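Local coordinates for pyruvate kinase 1 (Trypanosoma brucei brucei, PDB 4KCT), which catalyses the transfer of phosphate from phosphoenolpyruvate to ADP, yielding pyruvate and ATP, and also has an intrinsic decarboxylase activity, at residues Gly140-Asp145 / Arg160-His165; Leu187-Glu192 / Val220-Ala225. One frame throughout, in Å; residues are numbered along the deposited sequence.

Contact 1. Residues Gly140-Asp145 / Arg160-His165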
loop_
_atom_site.group_PDB
_atom_site.type_symbol
_atom_site.label_atom_id
_atom_site.label_comp_id
_atom_site.label_asym_id
_atom_site.label_seq_id
_atom_site.Cartn_x
_atom_site.Cartn_y
_atom_site.Cartn_z
ATOM N N GLY A 140 4.645 42.824 -15.692
ATOM C CA GLY A 140 5.588 42.156 -14.790
ATOM C C GLY A 140 6.056 43.067 -13.659
ATOM O O GLY A 140 5.748 44.260 -13.634
ATOM N N SER A 141 6.832 42.511 -12.741
ATOM C CA SER A 141 7.334 43.268 -11.618
ATOM C C SER A 141 8.857 43.407 -11.621
ATOM O O SER A 141 9.591 42.477 -11.994
ATOM C CB SER A 141 6.877 42.624 -10.308
ATOM O OG SER A 141 5.474 42.678 -10.207
ATOM N N ILE A 142 9.324 44.526 -11.092
ATOM C CA ILE A 142 10.697 44.654 -10.699
ATOM C C ILE A 142 10.726 44.918 -9.215
ATOM O O ILE A 142 10.015 45.782 -8.732
ATOM C CB ILE A 142 11.376 45.823 -11.443
ATOM C CG1 ILE A 142 11.426 45.528 -12.947
ATOM C CG2 ILE A 142 12.765 46.072 -10.880
ATOM C CD1 ILE A 142 11.798 46.739 -13.808
ATOM N N TYR A 143 11.534 44.156 -8.490
ATOM C CA TYR A 143 11.657 44.328 -7.062
ATOM C C TYR A 143 12.937 45.085 -6.785
ATOM O O TYR A 143 13.989 44.769 -7.357
ATOM C CB TYR A 143 11.722 42.958 -6.369
ATOM C CG TYR A 143 10.412 42.176 -6.395
ATOM C CD1 TYR A 143 10.361 40.842 -5.951
ATOM C CD2 TYR A 143 9.216 42.776 -6.816
ATOM C CE1 TYR A 143 9.166 40.114 -5.979
ATOM C CE2 TYR A 143 8.030 42.039 -6.896
ATOM C CZ TYR A 143 8.000 40.726 -6.429
ATOM O OH TYR A 143 6.815 40.005 -6.476
ATOM N N VAL A 144 12.891 45.988 -5.818
ATOM C CA VAL A 144 14.059 46.770 -5.481
ATOM C C VAL A 144 14.339 46.673 -3.981
ATOM O O VAL A 144 13.411 46.636 -3.173
ATOM C CB VAL A 144 13.878 48.245 -5.909
ATOM C CG1 VAL A 144 15.212 48.970 -5.909
ATOM C CG2 VAL A 144 13.214 48.319 -7.293
ATOM N N ASP A 145 15.619 46.539 -3.632
ATOM C CA ASP A 145 16.060 46.577 -2.259
ATOM C C ASP A 145 15.588 45.341 -1.507
ATOM O O ASP A 145 14.715 45.418 -0.638
ATOM C CB ASP A 145 15.586 47.857 -1.569
ATOM C CG ASP A 145 16.508 48.282 -0.458
ATOM O OD1 ASP A 145 17.500 47.565 -0.198
ATOM O OD2 ASP A 145 16.262 49.336 0.143
ATOM N N ARG A 160 15.796 50.441 -24.361
ATOM C CA ARG A 160 16.524 50.532 -23.097
ATOM C C ARG A 160 15.740 51.093 -21.900
ATOM O O ARG A 160 16.330 51.377 -20.858
ATOM C CB ARG A 160 17.813 51.320 -23.294
ATOM C CG ARG A 160 18.660 50.774 -24.436
ATOM C CD ARG A 160 20.120 50.772 -24.052
ATOM N NE ARG A 160 20.675 52.085 -24.266
ATOM C CZ ARG A 160 21.969 52.372 -24.191
ATOM N NH1 ARG A 160 22.370 53.586 -24.485
ATOM N NH2 ARG A 160 22.855 51.453 -23.782
ATOM N N THR A 161 14.429 51.268 -22.045
ATOM C CA THR A 161 13.673 52.033 -21.041
ATOM C C THR A 161 12.274 51.479 -20.791
ATOM O O THR A 161 11.492 51.273 -21.722
ATOM C CB THR A 161 13.574 53.523 -21.428
ATOM O OG1 THR A 161 14.840 53.957 -21.938
ATOM C CG2 THR A 161 13.177 54.385 -20.198
ATOM N N LEU A 162 11.973 51.243 -19.524
ATOM C CA LEU A 162 10.648 50.837 -19.108
ATOM C C LEU A 162 10.021 51.941 -18.262
ATOM O O LEU A 162 10.686 52.555 -17.422
ATOM C CB LEU A 162 10.722 49.534 -18.300
ATOM C CG LEU A 162 11.342 48.353 -19.049
ATOM C CD1 LEU A 162 11.493 47.156 -18.114
ATOM C CD2 LEU A 162 10.488 47.989 -20.253
ATOM N N LYS A 163 8.740 52.191 -18.483
ATOM C CA LYS A 163 7.979 53.046 -17.607
ATOM C C LYS A 163 7.266 52.176 -16.569
ATOM O O LYS A 163 6.635 51.172 -16.921
ATOM C CB LYS A 163 6.961 53.844 -18.425
ATOM C CG LYS A 163 6.129 54.807 -17.603
ATOM C CD LYS A 163 5.363 55.776 -18.503
ATOM C CE LYS A 163 3.861 55.523 -18.433
ATOM N NZ LYS A 163 3.379 54.631 -19.530
ATOM N N CYS A 164 7.390 52.545 -15.295
ATOM C CA CYS A 164 6.974 51.661 -14.190
ATOM C C CYS A 164 6.077 52.409 -13.203
ATOM O O CYS A 164 6.149 53.632 -13.079
ATOM C CB CYS A 164 8.197 51.113 -13.442
ATOM S SG CYS A 164 9.283 50.070 -14.449
ATOM N N HIS A 165 5.272 51.657 -12.473
ATOM C CA HIS A 165 4.382 52.225 -11.475
ATOM C C HIS A 165 4.858 51.793 -10.119
ATOM O O HIS A 165 4.990 50.604 -9.868
ATOM C CB HIS A 165 2.963 51.707 -11.722
ATOM C CG HIS A 165 1.976 52.061 -10.628
ATOM N ND1 HIS A 165 1.873 51.348 -9.480
ATOM C CD2 HIS A 165 0.956 53.023 -10.585
ATOM C CE1 HIS A 165 0.862 51.848 -8.729
ATOM N NE2 HIS A 165 0.305 52.870 -9.404
#
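Ile142 reaches the strand at Leu162 and Cys164 with a single atom, its terminal methyl CD1. That methyl lies 4.2 Å from Cys164 SG and, in a different direction, 4.3 Å from Leu162 CD1, so it touches both side chains at loose van der Waals range. The reach depends on the isoleucine's extended longer branch: CD1 is anti to CA (chi2 167°), which carries it away from its own backbone. Leu162 is likewise extended, CD1 anti to CA (chi2 174°), and meets it methyl to methyl. Leucine and isoleucine supply length and purely apolar ends, while cysteine offers a compact, polarisable sulfur; all three are buried.

No backbone bond joins these two strands, because strand 149-158 runs between them and is antiparallel to both. Ile142 makes its backbone bonds to Leu151 of that middle strand, and the CA atoms of Ile142 and Cys164 remain 8.7 Å apart. Around this pair of touches, Ile178 packs against Ile142, and Val110 lies against both Leu162 and Cys164, which share one face of their strand because Lys163 between them faces the other way. The contact is part of the apolar interior of the small beta-barrel B domain of pyruvate kinase, where the curvature of the sheet brings strands two apart within side-chain reach.

Contact 2. Residues Leu187-Glu192 / Val220-Ala225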
loop_
_atom_site.group_PDB
_atom_site.type_symbol
_atom_site.label_atom_id
_atom_site.label_comp_id
_atom_site.label_asym_id
_atom_site.label_seq_id
_atom_site.Cartn_x
_atom_site.Cartn_y
_atom_site.Cartn_z
ATOM N N LEU A 187 23.348 35.968 -16.483
ATOM C CA LEU A 187 24.558 36.537 -15.886
ATOM C C LEU A 187 25.531 35.384 -15.694
ATOM O O LEU A 187 25.101 34.236 -15.544
ATOM C CB LEU A 187 24.241 37.174 -14.514
ATOM C CG LEU A 187 23.488 38.514 -14.566
ATOM C CD1 LEU A 187 23.002 38.916 -13.176
ATOM C CD2 LEU A 187 24.374 39.606 -15.180
ATOM N N PRO A 188 26.846 35.674 -15.768
ATOM C CA PRO A 188 27.865 34.617 -15.613
ATOM C C PRO A 188 27.691 33.904 -14.270
ATOM O O PRO A 188 27.275 34.525 -13.310
ATOM C CB PRO A 188 29.191 35.397 -15.615
ATOM C CG PRO A 188 28.869 36.729 -16.222
ATOM C CD PRO A 188 27.449 37.020 -15.814
ATOM N N ALA A 189 28.067 32.628 -14.204
ATOM C CA ALA A 189 28.018 31.882 -12.948
ATOM C C ALA A 189 29.098 32.388 -12.014
ATOM O O ALA A 189 28.917 32.436 -10.802
ATOM C CB ALA A 189 28.210 30.398 -13.210
ATOM N N VAL A 190 30.233 32.766 -12.584
ATOM C CA VAL A 190 31.362 33.194 -11.770
ATOM C C VAL A 190 31.774 34.626 -12.167
ATOM O O VAL A 190 32.247 34.858 -13.268
ATOM C CB VAL A 190 32.553 32.186 -11.901
ATOM C CG1 VAL A 190 32.904 31.962 -13.352
ATOM C CG2 VAL A 190 33.772 32.652 -11.129
ATOM N N SER A 191 31.596 35.574 -11.251
ATOM C CA SER A 191 32.105 36.923 -11.464
ATOM C C SER A 191 33.635 36.959 -11.332
ATOM O O SER A 191 34.253 35.997 -10.839
ATOM C CB SER A 191 31.453 37.896 -10.489
ATOM O OG SER A 191 31.960 37.708 -9.173
ATOM N N GLU A 192 34.251 38.085 -11.704
ATOM C CA GLU A 192 35.700 38.243 -11.477
ATOM C C GLU A 192 36.027 38.238 -9.990
ATOM O O GLU A 192 36.969 37.578 -9.563
ATOM C CB GLU A 192 36.259 39.513 -12.145
ATOM C CG GLU A 192 37.778 39.472 -12.312
ATOM C CD GLU A 192 38.222 38.480 -13.388
ATOM O OE1 GLU A 192 39.246 37.778 -13.196
ATOM O OE2 GLU A 192 37.522 38.380 -14.413
ATOM N N VAL A 220 26.792 25.245 -13.010
ATOM C CA VAL A 220 27.547 24.360 -12.100
ATOM C C VAL A 220 28.888 23.943 -12.716
ATOM O O VAL A 220 29.932 24.005 -12.058
ATOM C CB VAL A 220 26.751 23.095 -11.719
ATOM C CG1 VAL A 220 27.540 22.269 -10.720
ATOM C CG2 VAL A 220 25.381 23.475 -11.134
ATOM N N ARG A 221 28.842 23.502 -13.974
ATOM C CA ARG A 221 30.040 23.145 -14.733
ATOM C C ARG A 221 31.057 24.274 -14.867
ATOM O O ARG A 221 32.263 24.041 -14.734
ATOM C CB ARG A 221 29.668 22.575 -16.123
ATOM C CG ARG A 221 29.049 21.175 -16.040
ATOM C CD ARG A 221 28.917 20.514 -17.407
ATOM N NE ARG A 221 27.824 21.090 -18.192
ATOM C CZ ARG A 221 26.542 20.728 -18.077
ATOM N NH1 ARG A 221 25.628 21.300 -18.842
ATOM N NH2 ARG A 221 26.179 19.773 -17.210
ATOM N N GLU A 222 30.565 25.510 -14.978
ATOM C CA GLU A 222 31.449 26.673 -14.988
ATOM C C GLU A 222 32.116 26.928 -13.660
ATOM O O GLU A 222 33.302 27.262 -13.623
ATOM C CB GLU A 222 30.723 27.929 -15.480
ATOM C CG GLU A 222 30.529 27.909 -16.988
ATOM C CD GLU A 222 29.395 28.802 -17.467
ATOM O OE1 GLU A 222 28.855 29.594 -16.658
ATOM O OE2 GLU A 222 29.052 28.717 -18.667
ATOM N N VAL A 223 31.382 26.730 -12.556
ATOM C CA VAL A 223 32.017 26.774 -11.242
ATOM C C VAL A 223 33.077 25.682 -11.105
ATOM O O VAL A 223 34.190 25.927 -10.594
ATOM C CB VAL A 223 30.982 26.663 -10.093
ATOM C CG1 VAL A 223 31.699 26.524 -8.733
ATOM C CG2 VAL A 223 30.083 27.900 -10.105
ATOM N N ARG A 224 32.725 24.478 -11.541
ATOM C CA ARG A 224 33.615 23.328 -11.455
ATOM C C ARG A 224 34.892 23.625 -12.261
ATOM O O ARG A 224 35.994 23.401 -11.772
ATOM C CB ARG A 224 32.906 22.069 -11.995
ATOM C CG ARG A 224 33.693 20.770 -11.891
ATOM C CD ARG A 224 33.460 20.042 -10.572
ATOM N NE ARG A 224 32.052 19.622 -10.360
ATOM C CZ ARG A 224 31.576 19.266 -9.163
ATOM N NH1 ARG A 224 32.420 19.237 -8.111
ATOM N NH2 ARG A 224 30.267 18.965 -8.997
ATOM N N ALA A 225 34.738 24.278 -13.409
ATOM C CA ALA A 225 35.898 24.584 -14.266
ATOM C C ALA A 225 36.793 25.672 -13.668
ATOM O O ALA A 225 38.008 25.552 -13.695
ATOM C CB ALA A 225 35.454 24.951 -15.684
HETATM O O HOH W 1 26.693 31.262 -16.779
#
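Ala189 faces Glu222 and Val223 of helix 217-227, and its lone methyl does the touching. CB meets the glutamate at two points, 3.6 Å from Glu222 OE1 and 4.2 Å from Glu222 CB, with CG and CD bowed away from it. From a different side, Val223 CG2 comes to 4.4 Å of the same Ala189 CB. A small residue suits this place: the loop backbone comes close to the helix, the CA atoms of Ala189 and Glu222 being 6.6 Å apart.

Glu222 sets CG anti to its carbonyl carbon (chi1 -75°) and runs on extended, but OE1 is turned back to the CB side (chi3 10°), which is why both atoms border the methyl. OE1 is still 4.0 Å from Ala189 N, too far for a direct bond, and a water closes the gap. It donates to Glu222 OE1 at 2.7 Å and accepts a weak bond from Ala189 N at 3.2 Å. The same carboxylate oxygen thus borders the methyl and takes the water's hydrogen bond.

Helix 217-227 is the helix of the beta-alpha-beta crossover from strand 208-211 to strand 235-240 of the TIM barrel. Val223 packs inward on Ile236 of the second strand; being compact and apolar, one valine can fill this interface and still touch Ala189 through CG2. Val190 also turns its CB toward the helix. The loop leads into helix 192-204, which Ser191 N-caps through OG to Asp194 N. At the start of the segment, the carbonyls of Leu187 and Pro188 take hydrogen bonds from NH2 and NH1 of Arg215.

In the fold
From the N terminus, the chain builds barrel strands 23-27, 46-52 and 80-84 before leaving for the mixed sheet of the B domain. There contact 1 closes a short loop that consists mostly of strand 149-158, joining strand 141-144 to strand 161-166. After strand 177-179 the chain returns to the barrel through 187-192. Contact 2 then closes a longer loop, containing helix 192-204 and strand 208-211, and ties this return segment to helix 217-227. The two loops follow in series, neither nested nor crossed. Contact 1 lies within the B domain and contact 2 on the outside of the barrel. Their centres are 27 Å apart and their nearest atoms about 12 Å.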